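Local coordinates for protein DNA polymerase III subunit beta (Helicobacter pylori 26695, PDB 4S3I) that encircles DNA as a ring-shaped dimer and tethers DNA polymerases and other replication proteins to it, so conferring processivity, at residues A[4-9]-A[61-66]; A[79-84]-A[98-103]; A[280-285]-A[318-323]; A[286-291]-A[303-308]. All coordinates share one frame; numbering follows the deposited sequence.

Contact 1 (A[4-9]-A[61-66]); sequences KISVSK and TQSSDK
Two classic beta bulges shape this antiparallel edge pairing of the N-terminal domain, where strand 4-7 meets the outermost strand 63-66. In the first, Gln-62 and Ser-63 both face Ser-6: Gln-62 N lies 2.8 Å from Ser-6 O, and Ser-63 N adds a weak bond to the same oxygen. In the second, Lys-4 O accepts from Asp-65 N and, on a lone pair in the carbonyl plane, from Lys-66 N, while Lys-4 N returns a bond of 3.0 Å to Lys-66 O. In this bulge Asp-65 points toward Lys-4, whose chain runs extended and bends only at its last torsion (chi4 -74°), bringing NZ to Asp-65 OD2 in a salt bridge whose modelled length is doubtfully short. On the same face the hydroxyls of Ser-6 and Ser-63 are hydrogen-bonded, OG to OG at 3.0 Å. On the side of the sheet that carries Ile-5, its side chain runs roughly perpendicular to that of Thr-61, Ile-5 CG2 being 4.1 Å from Thr-61 CG2. Ile-5 also packs on Val-39 of strand 34-40 in the adjoining sheet. Strand 4-7 is bonded along its other edge to strand 89-94, and Ser-8 takes the N-cap position of helix 9-19.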
loop_
_atom_site.group_PDB
_atom_site.type_symbol
_atom_site.label_atom_id
_atom_site.label_comp_id
_atom_site.label_asym_id
_atom_site.label_seq_id
_atom_site.Cartn_x
_atom_site.Cartn_y
_atom_site.Cartn_z
ATOM N N LYS A 4 -14.002 -1.681 -36.398
ATOM C CA LYS A 4 -13.289 -2.959 -36.381
ATOM C C LYS A 4 -11.793 -2.723 -36.592
ATOM O O LYS A 4 -11.369 -2.213 -37.645
ATOM C CB LYS A 4 -13.857 -3.899 -37.451
ATOM C CG LYS A 4 -13.090 -5.203 -37.613
ATOM C CD LYS A 4 -13.966 -6.264 -38.271
ATOM C CE LYS A 4 -13.202 -7.563 -38.511
ATOM N NZ LYS A 4 -12.253 -7.438 -39.652
ATOM N N ILE A 5 -11.004 -3.052 -35.574
ATOM C CA ILE A 5 -9.567 -2.838 -35.591
ATOM C C ILE A 5 -8.862 -3.923 -34.777
ATOM O O ILE A 5 -9.504 -4.688 -34.049
ATOM C CB ILE A 5 -9.211 -1.495 -34.957
ATOM C CG1 ILE A 5 -9.753 -1.421 -33.530
ATOM C CG2 ILE A 5 -9.748 -0.312 -35.772
ATOM C CD1 ILE A 5 -9.228 -0.244 -32.737
ATOM N N SER A 6 -7.536 -3.969 -34.871
ATOM C CA SER A 6 -6.749 -4.748 -33.933
ATOM C C SER A 6 -5.708 -3.812 -33.372
ATOM O O SER A 6 -5.234 -2.910 -34.081
ATOM C CB SER A 6 -6.080 -5.951 -34.601
ATOM O OG SER A 6 -4.981 -5.552 -35.399
ATOM N N VAL A 7 -5.372 -3.992 -32.096
ATOM C CA VAL A 7 -4.375 -3.155 -31.447
ATOM C C VAL A 7 -3.417 -3.988 -30.615
ATOM O O VAL A 7 -3.668 -5.165 -30.335
ATOM C CB VAL A 7 -5.018 -2.081 -30.536
ATOM C CG1 VAL A 7 -5.927 -1.156 -31.344
ATOM C CG2 VAL A 7 -5.805 -2.746 -29.414
ATOM N N SER A 8 -2.319 -3.359 -30.217
ATOM C CA SER A 8 -1.362 -3.985 -29.329
ATOM C C SER A 8 -1.912 -3.974 -27.903
ATOM O O SER A 8 -2.375 -2.941 -27.416
ATOM C CB SER A 8 -0.032 -3.233 -29.386
ATOM O OG SER A 8 0.890 -3.748 -28.445
ATOM N N LYS A 9 -1.851 -5.123 -27.238
ATOM C CA LYS A 9 -2.331 -5.257 -25.866
ATOM C C LYS A 9 -1.668 -4.243 -24.935
ATOM O O LYS A 9 -2.335 -3.558 -24.159
ATOM C CB LYS A 9 -2.083 -6.695 -25.376
ATOM C CG LYS A 9 -2.704 -7.054 -24.025
ATOM C CD LYS A 9 -1.811 -6.654 -22.857
ATOM C CE LYS A 9 -1.902 -7.654 -21.717
ATOM N NZ LYS A 9 -1.106 -7.191 -20.544
ATOM N N THR A 61 -3.294 1.761 -34.602
ATOM C CA THR A 61 -3.880 0.445 -34.819
ATOM C C THR A 61 -2.902 -0.471 -35.552
ATOM O O THR A 61 -2.125 -0.011 -36.394
ATOM C CB THR A 61 -5.173 0.544 -35.644
ATOM O OG1 THR A 61 -4.866 1.070 -36.940
ATOM C CG2 THR A 61 -6.175 1.456 -34.949
ATOM N N GLN A 62 -2.940 -1.760 -35.221
ATOM C CA GLN A 62 -2.176 -2.765 -35.948
ATOM C C GLN A 62 -2.838 -3.057 -37.282
ATOM O O GLN A 62 -2.168 -3.328 -38.279
ATOM C CB GLN A 62 -2.067 -4.049 -35.134
ATOM C CG GLN A 62 -1.225 -3.875 -33.894
ATOM C CD GLN A 62 0.138 -3.294 -34.217
ATOM O OE1 GLN A 62 0.496 -2.212 -33.746
ATOM N NE2 GLN A 62 0.907 -4.012 -35.031
ATOM N N SER A 63 -4.165 -3.013 -37.285
ATOM C CA SER A 63 -4.922 -3.096 -38.521
ATOM C C SER A 63 -6.219 -2.337 -38.324
ATOM O O SER A 63 -6.623 -2.056 -37.189
ATOM C CB SER A 63 -5.182 -4.547 -38.947
ATOM O OG SER A 63 -6.182 -5.169 -38.160
ATOM N N SER A 64 -6.855 -1.989 -39.435
ATOM C CA SER A 64 -8.077 -1.202 -39.406
ATOM C C SER A 64 -8.943 -1.611 -40.589
ATOM O O SER A 64 -8.544 -1.454 -41.744
ATOM C CB SER A 64 -7.745 0.294 -39.462
ATOM O OG SER A 64 -8.916 1.081 -39.386
ATOM N N ASP A 65 -10.124 -2.145 -40.300
ATOM C CA ASP A 65 -11.020 -2.625 -41.349
ATOM C C ASP A 65 -12.227 -1.716 -41.481
ATOM O O ASP A 65 -12.843 -1.617 -42.548
ATOM C CB ASP A 65 -11.504 -4.049 -41.037
ATOM C CG ASP A 65 -10.367 -5.021 -40.809
ATOM O OD1 ASP A 65 -9.257 -4.566 -40.468
ATOM O OD2 ASP A 65 -10.595 -6.242 -40.963
ATOM N N LYS A 66 -12.570 -1.056 -40.383
ATOM C CA LYS A 66 -13.796 -0.267 -40.331
ATOM C C LYS A 66 -13.664 0.876 -39.332
ATOM O O LYS A 66 -13.352 0.654 -38.155
ATOM C CB LYS A 66 -14.992 -1.158 -39.972
ATOM C CG LYS A 66 -16.188 -0.409 -39.397
ATOM C CD LYS A 66 -16.882 0.436 -40.443
ATOM C CE LYS A 66 -17.603 -0.437 -41.454
ATOM N NZ LYS A 66 -18.483 0.361 -42.356
#

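Contact 2 (A[79-84]-A[98-103]); sequences DIISCL and LAIKQN
The C-terminal end of helix 74-82 and the turn after it lie over strand 97-102 with no hydrogen bond between the two segments, their backbones separated by 8.9 Å from Ile-80 CA to Ile-100 CA and by 7.6 Å from Leu-84 CA to Gln-102 CA. Ile-100 rises from the strand to meet three side chains. Its CD1 comes tip to tip with that of Ile-80, CD1 to CD1 at 4.1 Å. Its other branch serves the next two: Ile-81 CD1 stands 4.2 Å from Ile-100 CG2, and Leu-84 CD1 is 4.4 Å from that same methyl. This is helix-on-sheet packing of the DNA polymerase III beta N-terminal domain, in which helices 74-82 and 9-19 share one side of the sheet; Ile-81 also touches Leu-12 and Leu-16 of helix 9-19, and Ile-80 reaches Phe-107 and Leu-109 of strand 105-110. Toward the end of the strand, the side chains of Leu-84 and Gln-102 overlap while running in opposing senses, with Leu-84 CB 3.5 Å from Gln-102 OE1. Extended from its backbone (chi1 -179°, chi2 -171°), Gln-102 carries its amide to the chain beyond the helix, where OE1 accepts from Lys-85 N and NE2 donates to Ser-87 O, so both the oxygen and the nitrogen of this buried amide have backbone partners. Leu-272 of the second subunit packs on Cys-83 and Leu-84, and Ser-275 of that subunit on Asp-79 and Ile-80.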
loop_
_atom_site.group_PDB
_atom_site.type_symbol
_atom_site.label_atom_id
_atom_site.label_comp_id
_atom_site.label_asym_id
_atom_site.label_seq_id
_atom_site.Cartn_x
_atom_site.Cartn_y
_atom_site.Cartn_z
ATOM N N ASP A 79 -9.921 -3.808 -16.794
ATOM C CA ASP A 79 -9.861 -5.058 -16.026
ATOM C C ASP A 79 -9.705 -6.254 -16.967
ATOM O O ASP A 79 -8.919 -7.159 -16.700
ATOM C CB ASP A 79 -11.102 -5.227 -15.129
ATOM C CG ASP A 79 -11.050 -4.353 -13.880
ATOM O OD1 ASP A 79 -9.940 -3.939 -13.495
ATOM O OD2 ASP A 79 -12.122 -4.087 -13.288
ATOM N N ILE A 80 -10.445 -6.232 -18.076
ATOM C CA ILE A 80 -10.340 -7.281 -19.088
ATOM C C ILE A 80 -8.960 -7.312 -19.754
ATOM O O ILE A 80 -8.286 -8.336 -19.743
ATOM C CB ILE A 80 -11.408 -7.106 -20.173
ATOM C CG1 ILE A 80 -12.804 -7.384 -19.610
ATOM C CG2 ILE A 80 -11.124 -8.008 -21.369
ATOM C CD1 ILE A 80 -13.921 -7.055 -20.601
ATOM N N ILE A 81 -8.542 -6.186 -20.333
ATOM C CA ILE A 81 -7.258 -6.116 -21.034
ATOM C C ILE A 81 -6.084 -6.554 -20.159
ATOM O O ILE A 81 -5.205 -7.297 -20.607
ATOM C CB ILE A 81 -6.985 -4.701 -21.601
ATOM C CG1 ILE A 81 -8.106 -4.279 -22.541
ATOM C CG2 ILE A 81 -5.631 -4.653 -22.316
ATOM C CD1 ILE A 81 -8.446 -5.327 -23.598
ATOM N N SER A 82 -6.075 -6.126 -18.898
ATOM C CA SER A 82 -4.939 -6.426 -18.025
ATOM C C SER A 82 -4.813 -7.929 -17.755
ATOM O O SER A 82 -3.756 -8.418 -17.352
ATOM C CB SER A 82 -5.041 -5.641 -16.713
ATOM O OG SER A 82 -6.175 -6.030 -15.967
ATOM N N CYS A 83 -5.891 -8.666 -17.996
ATOM C CA CYS A 83 -5.875 -10.112 -17.756
ATOM C C CYS A 83 -5.595 -10.929 -19.018
ATOM O O CYS A 83 -5.564 -12.157 -18.967
ATOM C CB CYS A 83 -7.200 -10.563 -17.119
ATOM S SG CYS A 83 -7.297 -10.140 -15.371
ATOM N N LEU A 84 -5.389 -10.249 -20.141
ATOM C CA LEU A 84 -5.214 -10.938 -21.421
ATOM C C LEU A 84 -3.752 -11.295 -21.688
ATOM O O LEU A 84 -2.868 -10.971 -20.891
ATOM C CB LEU A 84 -5.785 -10.101 -22.563
ATOM C CG LEU A 84 -7.310 -10.124 -22.617
ATOM C CD1 LEU A 84 -7.842 -9.219 -23.719
ATOM C CD2 LEU A 84 -7.787 -11.556 -22.827
ATOM N N LEU A 98 -19.682 -3.618 -27.668
ATOM C CA LEU A 98 -18.305 -3.712 -28.135
ATOM C C LEU A 98 -17.775 -5.112 -27.869
ATOM O O LEU A 98 -17.789 -5.577 -26.718
ATOM C CB LEU A 98 -17.403 -2.709 -27.419
ATOM C CG LEU A 98 -15.955 -2.784 -27.919
ATOM C CD1 LEU A 98 -15.908 -2.356 -29.381
ATOM C CD2 LEU A 98 -14.982 -1.955 -27.086
ATOM N N ALA A 99 -17.293 -5.786 -28.912
ATOM C CA ALA A 99 -16.704 -7.119 -28.732
ATOM C C ALA A 99 -15.191 -7.021 -28.611
ATOM O O ALA A 99 -14.550 -6.261 -29.343
ATOM C CB ALA A 99 -17.095 -8.051 -29.871
ATOM N N ILE A 100 -14.617 -7.787 -27.688
ATOM C CA ILE A 100 -13.170 -7.824 -27.528
ATOM C C ILE A 100 -12.698 -9.261 -27.728
ATOM O O ILE A 100 -13.177 -10.165 -27.042
ATOM C CB ILE A 100 -12.761 -7.375 -26.124
ATOM C CG1 ILE A 100 -13.218 -5.935 -25.855
ATOM C CG2 ILE A 100 -11.248 -7.532 -25.910
ATOM C CD1 ILE A 100 -13.178 -5.575 -24.356
ATOM N N LYS A 101 -11.764 -9.485 -28.651
ATOM C CA LYS A 101 -11.318 -10.854 -28.924
ATOM C C LYS A 101 -9.810 -10.966 -28.900
ATOM O O LYS A 101 -9.096 -10.086 -29.389
ATOM C CB LYS A 101 -11.839 -11.358 -30.274
ATOM C CG LYS A 101 -13.164 -10.788 -30.699
ATOM C CD LYS A 101 -14.302 -11.735 -30.390
ATOM C CE LYS A 101 -14.195 -13.012 -31.208
ATOM N NZ LYS A 101 -15.407 -13.871 -31.049
ATOM N N GLN A 102 -9.328 -12.047 -28.305
ATOM C CA GLN A 102 -7.922 -12.388 -28.380
ATOM C C GLN A 102 -7.866 -13.902 -28.412
ATOM O O GLN A 102 -8.021 -14.547 -27.375
ATOM C CB GLN A 102 -7.147 -11.868 -27.165
ATOM C CG GLN A 102 -5.662 -12.184 -27.227
ATOM C CD GLN A 102 -4.937 -11.869 -25.940
ATOM O OE1 GLN A 102 -5.087 -12.577 -24.941
ATOM N NE2 GLN A 102 -4.141 -10.801 -25.952
ATOM N N ASN A 103 -7.692 -14.454 -29.611
ATOM C CA ASN A 103 -7.602 -15.900 -29.812
ATOM C C ASN A 103 -8.792 -16.640 -29.219
ATOM O O ASN A 103 -9.910 -16.514 -29.720
ATOM C CB ASN A 103 -6.292 -16.465 -29.261
ATOM C CG ASN A 103 -6.057 -17.907 -29.687
ATOM O OD1 ASN A 103 -6.744 -18.428 -30.574
ATOM N ND2 ASN A 103 -5.086 -18.556 -29.063
#

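Contact 3 (A[280-285]-A[318-323]); sequences IKLTLE and FHLGVN
Thr-283 and His-319 project together from one face of the sheet. Thr-283 OG1 reaches the edge of the imidazole near its plane and is hydrogen-bonded to His-319 ND1 at 3.1 Å, while Thr-283 CG2 sits 3.5 Å from His-319 CE1. Lys-281, fully extended, crosses the histidine obliquely with its CE 3.7 Å from His-319 ND1. On the other face Ile-280 CB meets Val-322 CG2 at 4.1 Å, and the side chains of Leu-282 with Leu-320 and Leu-284 with Phe-318 form two further cross-strand pairs. The backbones hold these in register as antiparallel strands at 154°, with three hydrogen-bonded pairs making two bonds each, from Ile-280 N to Val-322 O at 2.9 Å through to Leu-284 N to Phe-318 O at 2.7 Å. Helix 263-273 covers the apolar face through Ile-270 on Ile-280 and Phe-266 on Leu-282, and Leu-341 of strand 338-343 touches Leu-282 and Leu-284. Strand 288-293 bonds to the far edge of 279-284, and Asn-323, at the strand's end, caps the next helix by OD1 to Phe-326 N. The two faces thus differ in chemistry: one is aliphatic and aromatic, the other polar, where the lysine ammonium nearby would probably disfavour protonation of His-319.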
loop_
_atom_site.group_PDB
_atom_site.type_symbol
_atom_site.label_atom_id
_atom_site.label_comp_id
_atom_site.label_asym_id
_atom_site.label_seq_id
_atom_site.Cartn_x
_atom_site.Cartn_y
_atom_site.Cartn_z
ATOM N N ILE A 280 8.788 21.751 16.912
ATOM C CA ILE A 280 10.156 21.568 17.359
ATOM C C ILE A 280 10.783 22.915 17.698
ATOM O O ILE A 280 10.597 23.894 16.972
ATOM C CB ILE A 280 10.980 20.879 16.241
ATOM C CG1 ILE A 280 10.643 19.385 16.172
ATOM C CG2 ILE A 280 12.481 21.065 16.450
ATOM C CD1 ILE A 280 11.234 18.696 14.946
ATOM N N LYS A 281 11.513 22.971 18.805
ATOM C CA LYS A 281 12.328 24.141 19.107
ATOM C C LYS A 281 13.735 23.968 18.533
ATOM O O LYS A 281 14.488 23.067 18.954
ATOM C CB LYS A 281 12.401 24.357 20.618
ATOM C CG LYS A 281 13.260 25.535 21.048
ATOM C CD LYS A 281 13.240 25.650 22.572
ATOM C CE LYS A 281 14.191 26.722 23.070
ATOM N NZ LYS A 281 14.199 26.766 24.565
ATOM N N LEU A 282 14.081 24.810 17.563
ATOM C CA LEU A 282 15.406 24.802 16.944
ATOM C C LEU A 282 16.293 25.855 17.607
ATOM O O LEU A 282 15.914 27.024 17.707
ATOM C CB LEU A 282 15.293 25.118 15.450
ATOM C CG LEU A 282 16.599 25.413 14.701
ATOM C CD1 LEU A 282 17.464 24.157 14.653
ATOM C CD2 LEU A 282 16.346 25.950 13.275
ATOM N N THR A 283 17.470 25.449 18.060
ATOM C CA THR A 283 18.391 26.405 18.661
ATOM C C THR A 283 19.667 26.451 17.858
ATOM O O THR A 283 20.384 25.454 17.770
ATOM C CB THR A 283 18.755 26.043 20.104
ATOM O OG1 THR A 283 17.575 26.012 20.922
ATOM C CG2 THR A 283 19.742 27.076 20.658
ATOM N N LEU A 284 19.956 27.609 17.275
ATOM C CA LEU A 284 21.182 27.771 16.503
ATOM C C LEU A 284 22.265 28.471 17.329
ATOM O O LEU A 284 22.020 29.530 17.921
ATOM C CB LEU A 284 20.901 28.544 15.220
ATOM C CG LEU A 284 20.049 27.768 14.222
ATOM C CD1 LEU A 284 19.714 28.638 13.038
ATOM C CD2 LEU A 284 20.806 26.528 13.767
ATOM N N GLU A 285 23.444 27.855 17.379
ATOM C CA GLU A 285 24.624 28.441 18.012
ATOM C C GLU A 285 25.708 28.494 16.969
ATOM O O GLU A 285 25.498 28.042 15.838
ATOM C CB GLU A 285 25.097 27.596 19.198
ATOM C CG GLU A 285 24.337 27.848 20.482
ATOM C CD GLU A 285 24.659 26.821 21.568
ATOM O OE1 GLU A 285 25.524 25.941 21.334
ATOM O OE2 GLU A 285 24.036 26.892 22.652
ATOM N N PHE A 318 20.307 31.522 18.761
ATOM C CA PHE A 318 19.071 31.928 18.099
ATOM C C PHE A 318 18.046 30.806 18.288
ATOM O O PHE A 318 18.321 29.645 17.967
ATOM C CB PHE A 318 19.343 32.193 16.616
ATOM C CG PHE A 318 18.131 32.647 15.831
ATOM C CD1 PHE A 318 17.682 33.963 15.908
ATOM C CD2 PHE A 318 17.468 31.763 14.986
ATOM C CE1 PHE A 318 16.572 34.389 15.175
ATOM C CE2 PHE A 318 16.354 32.178 14.247
ATOM C CZ PHE A 318 15.906 33.491 14.344
ATOM N N HIS A 319 16.879 31.143 18.827
ATOM C CA HIS A 319 15.843 30.146 19.073
ATOM C C HIS A 319 14.671 30.330 18.113
ATOM O O HIS A 319 14.151 31.441 17.968
ATOM C CB HIS A 319 15.348 30.236 20.513
ATOM C CG HIS A 319 16.434 30.104 21.536
ATOM N ND1 HIS A 319 16.949 28.882 21.924
ATOM C CD2 HIS A 319 17.098 31.036 22.256
ATOM C CE1 HIS A 319 17.885 29.074 22.836
ATOM N NE2 HIS A 319 17.996 30.370 23.056
ATOM N N LEU A 320 14.253 29.242 17.466
ATOM C CA LEU A 320 13.153 29.294 16.486
ATOM C C LEU A 320 12.173 28.122 16.654
ATOM O O LEU A 320 12.581 26.958 16.613
ATOM C CB LEU A 320 13.719 29.302 15.064
ATOM C CG LEU A 320 12.712 29.439 13.926
ATOM C CD1 LEU A 320 12.091 30.835 13.929
ATOM C CD2 LEU A 320 13.381 29.137 12.586
ATOM N N GLY A 321 10.892 28.427 16.863
ATOM C CA GLY A 321 9.866 27.396 16.957
ATOM C C GLY A 321 9.342 27.064 15.569
ATOM O O GLY A 321 8.928 27.967 14.835
ATOM N N VAL A 322 9.372 25.786 15.188
ATOM C CA VAL A 322 8.959 25.397 13.836
ATOM C C VAL A 322 7.977 24.231 13.784
ATOM O O VAL A 322 7.977 23.361 14.655
ATOM C CB VAL A 322 10.157 25.058 12.935
ATOM C CG1 VAL A 322 11.181 26.185 12.939
ATOM C CG2 VAL A 322 10.807 23.739 13.369
ATOM N N ASN A 323 7.141 24.225 12.747
ATOM C CA ASN A 323 6.299 23.075 12.436
ATOM C C ASN A 323 7.175 22.043 11.720
ATOM O O ASN A 323 7.787 22.334 10.685
ATOM C CB ASN A 323 5.102 23.503 11.569
ATOM C CG ASN A 323 4.215 22.326 11.140
ATOM O OD1 ASN A 323 4.689 21.344 10.557
ATOM N ND2 ASN A 323 2.915 22.444 11.398
#

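Contact 4 (A[286-291]-A[303-308]); sequences KNNALF and KTSVEI
Phe-291 runs alongside Thr-304, with ring atom CD2 3.9 Å from Thr-304 CG2. The ring turns its edge to the partner strand, and Thr-304 O lies in the ring plane, 3.6 Å from Phe-291 CD2. Farther along that edge comes Val-306 CB, while Phe-266 of helix 263-273 makes an edge-to-face stack with Phe-291. Phe-291, Thr-304 and Val-306 belong to the beta hairpin 288-293/301-307 of the C-terminal domain, whose strands run antiparallel at 165°. Paired backbone bonds join Phe-291 to Thr-304 and Ala-289 to Val-306. On the opposite face Leu-290 CD1 rests 3.5 Å from Ser-305 CB.

Past the strand ends Ile-308 folds back over the partner chain: its CD1 lies 3.6 Å from Asn-288 C and 4.0 Å from Ala-289 CB. The backbone of Ile-308 is gripped twice by Asn-287. Its N bonds to Asn-287 O from well above the carbonyl plane, and its O receives Asn-287 ND2 at 2.8 Å, nearly in line with the carbonyl and close to the amide plane. Asn-287 CG stands beside its own backbone N (chi1 -66°), which sets the amide across from that carbonyl; Lys-286 NZ holds the other end, 2.7 Å from Asn-287 OD1. Thr-304 OG1 is hydrogen-bonded to Ser-105 OG of the second subunit, and Lys-303 pairs with a strand of that subunit. The edge strand therefore spends its inner backbone groups on the hairpin and continues the sheet across the dimer interface, while the asparagine amide, held at both ends, links the two chain segments at the hairpin's open end.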
loop_
_atom_site.group_PDB
_atom_site.type_symbol
_atom_site.label_atom_id
_atom_site.label_comp_id
_atom_site.label_asym_id
_atom_site.label_seq_id
_atom_site.Cartn_x
_atom_site.Cartn_y
_atom_site.Cartn_z
ATOM N N LYS A 286 26.878 29.009 17.341
ATOM C CA LYS A 286 27.918 29.220 16.341
ATOM C C LYS A 286 28.356 27.926 15.661
ATOM O O LYS A 286 28.528 27.884 14.440
ATOM C CB LYS A 286 29.126 29.957 16.922
ATOM C CG LYS A 286 30.189 30.232 15.864
ATOM C CD LYS A 286 31.349 31.061 16.387
ATOM C CE LYS A 286 32.563 30.889 15.488
ATOM N NZ LYS A 286 32.933 29.448 15.350
ATOM N N ASN A 287 28.515 26.863 16.439
ATOM C CA ASN A 287 28.954 25.597 15.861
ATOM C C ASN A 287 28.053 24.431 16.228
ATOM O O ASN A 287 28.496 23.286 16.238
ATOM C CB ASN A 287 30.396 25.272 16.269
ATOM C CG ASN A 287 31.392 26.245 15.693
ATOM O OD1 ASN A 287 31.802 27.188 16.372
ATOM N ND2 ASN A 287 31.784 26.035 14.426
ATOM N N ASN A 288 26.787 24.718 16.514
ATOM C CA ASN A 288 25.847 23.666 16.888
ATOM C C ASN A 288 24.402 23.994 16.528
ATOM O O ASN A 288 23.978 25.151 16.574
ATOM C CB ASN A 288 25.944 23.370 18.395
ATOM C CG ASN A 288 26.909 22.238 18.708
ATOM O OD1 ASN A 288 28.110 22.456 18.915
ATOM N ND2 ASN A 288 26.386 21.017 18.741
ATOM N N ALA A 289 23.647 22.964 16.167
ATOM C CA ALA A 289 22.208 23.116 15.951
ATOM C C ALA A 289 21.551 22.155 16.902
ATOM O O ALA A 289 21.866 20.964 16.876
ATOM C CB ALA A 289 21.836 22.770 14.508
ATOM N N LEU A 290 20.659 22.663 17.752
ATOM C CA LEU A 290 20.017 21.838 18.761
ATOM C C LEU A 290 18.550 21.677 18.373
ATOM O O LEU A 290 17.918 22.640 17.951
ATOM C CB LEU A 290 20.083 22.504 20.141
ATOM C CG LEU A 290 21.381 22.963 20.825
ATOM C CD1 LEU A 290 22.336 21.800 21.068
ATOM C CD2 LEU A 290 22.102 24.132 20.103
ATOM N N PHE A 291 17.999 20.485 18.565
ATOM C CA PHE A 291 16.595 20.253 18.240
ATOM C C PHE A 291 15.893 19.652 19.448
ATOM O O PHE A 291 16.361 18.661 19.996
ATOM C CB PHE A 291 16.467 19.278 17.064
ATOM C CG PHE A 291 17.232 19.683 15.824
ATOM C CD1 PHE A 291 16.562 20.186 14.711
ATOM C CD2 PHE A 291 18.612 19.519 15.755
ATOM C CE1 PHE A 291 17.259 20.543 13.552
ATOM C CE2 PHE A 291 19.323 19.870 14.606
ATOM C CZ PHE A 291 18.648 20.379 13.497
ATOM N N LYS A 303 15.443 15.075 22.220
ATOM C CA LYS A 303 16.444 16.091 21.915
ATOM C C LYS A 303 17.509 15.490 21.024
ATOM O O LYS A 303 17.826 14.296 21.136
ATOM C CB LYS A 303 17.137 16.619 23.186
ATOM C CG LYS A 303 16.346 16.517 24.487
ATOM C CD LYS A 303 16.976 17.375 25.593
ATOM C CE LYS A 303 18.498 17.271 25.590
ATOM N NZ LYS A 303 19.138 18.032 26.708
ATOM N N THR A 304 18.088 16.320 20.166
ATOM C CA THR A 304 19.303 15.928 19.461
ATOM C C THR A 304 20.036 17.171 19.012
ATOM O O THR A 304 19.481 18.273 19.029
ATOM C CB THR A 304 19.020 15.031 18.237
ATOM O OG1 THR A 304 20.246 14.428 17.795
ATOM C CG2 THR A 304 18.434 15.843 17.108
ATOM N N SER A 305 21.292 17.002 18.620
ATOM C CA SER A 305 22.045 18.118 18.095
ATOM C C SER A 305 22.987 17.666 16.997
ATOM O O SER A 305 23.300 16.480 16.849
ATOM C CB SER A 305 22.811 18.855 19.200
ATOM O OG SER A 305 23.829 18.043 19.755
ATOM N N VAL A 306 23.437 18.648 16.236
ATOM C CA VAL A 306 24.321 18.428 15.123
ATOM C C VAL A 306 25.438 19.485 15.194
ATOM O O VAL A 306 25.174 20.665 15.437
ATOM C CB VAL A 306 23.499 18.517 13.820
ATOM C CG1 VAL A 306 24.254 19.258 12.731
ATOM C CG2 VAL A 306 23.063 17.127 13.377
ATOM N N GLU A 307 26.681 19.055 15.016
ATOM C CA GLU A 307 27.794 19.991 14.990
ATOM C C GLU A 307 27.749 20.781 13.684
ATOM O O GLU A 307 27.484 20.213 12.618
ATOM C CB GLU A 307 29.112 19.228 15.073
ATOM C CG GLU A 307 30.352 20.104 15.071
ATOM C CD GLU A 307 31.634 19.296 15.248
ATOM O OE1 GLU A 307 31.548 18.086 15.572
ATOM O OE2 GLU A 307 32.726 19.878 15.062
ATOM N N ILE A 308 28.005 22.082 13.758
ATOM C CA ILE A 308 28.150 22.907 12.556
ATOM C C ILE A 308 29.618 23.326 12.391
ATOM O O ILE A 308 30.109 24.196 13.122
ATOM C CB ILE A 308 27.262 24.150 12.641
ATOM C CG1 ILE A 308 25.815 23.736 12.906
ATOM C CG2 ILE A 308 27.355 24.983 11.352
ATOM C CD1 ILE A 308 24.876 24.899 13.096
#

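Contacts 1 and 2 belong to the N-terminal domain and contacts 3 and 4 to the C-terminal domain, on opposite sides of the chain's centre; the centres of contacts 1 and 3 are about 64 Å apart. Contacts 1 and 2, their centres about 13 Å apart, follow each other along the chain, reach one five-stranded sheet and touch where Lys-9 packs on Ile-81 and Leu-84. Contact 4 is nested within the loop closed by contact 3, and strands 279-284 and 288-293 are neighbours in their shared sheet, the two contact centres about 10 Å apart. Contacts 2 and 4 both touch the second subunit, consistent with the head-to-tail joining of end domains that closes the ring.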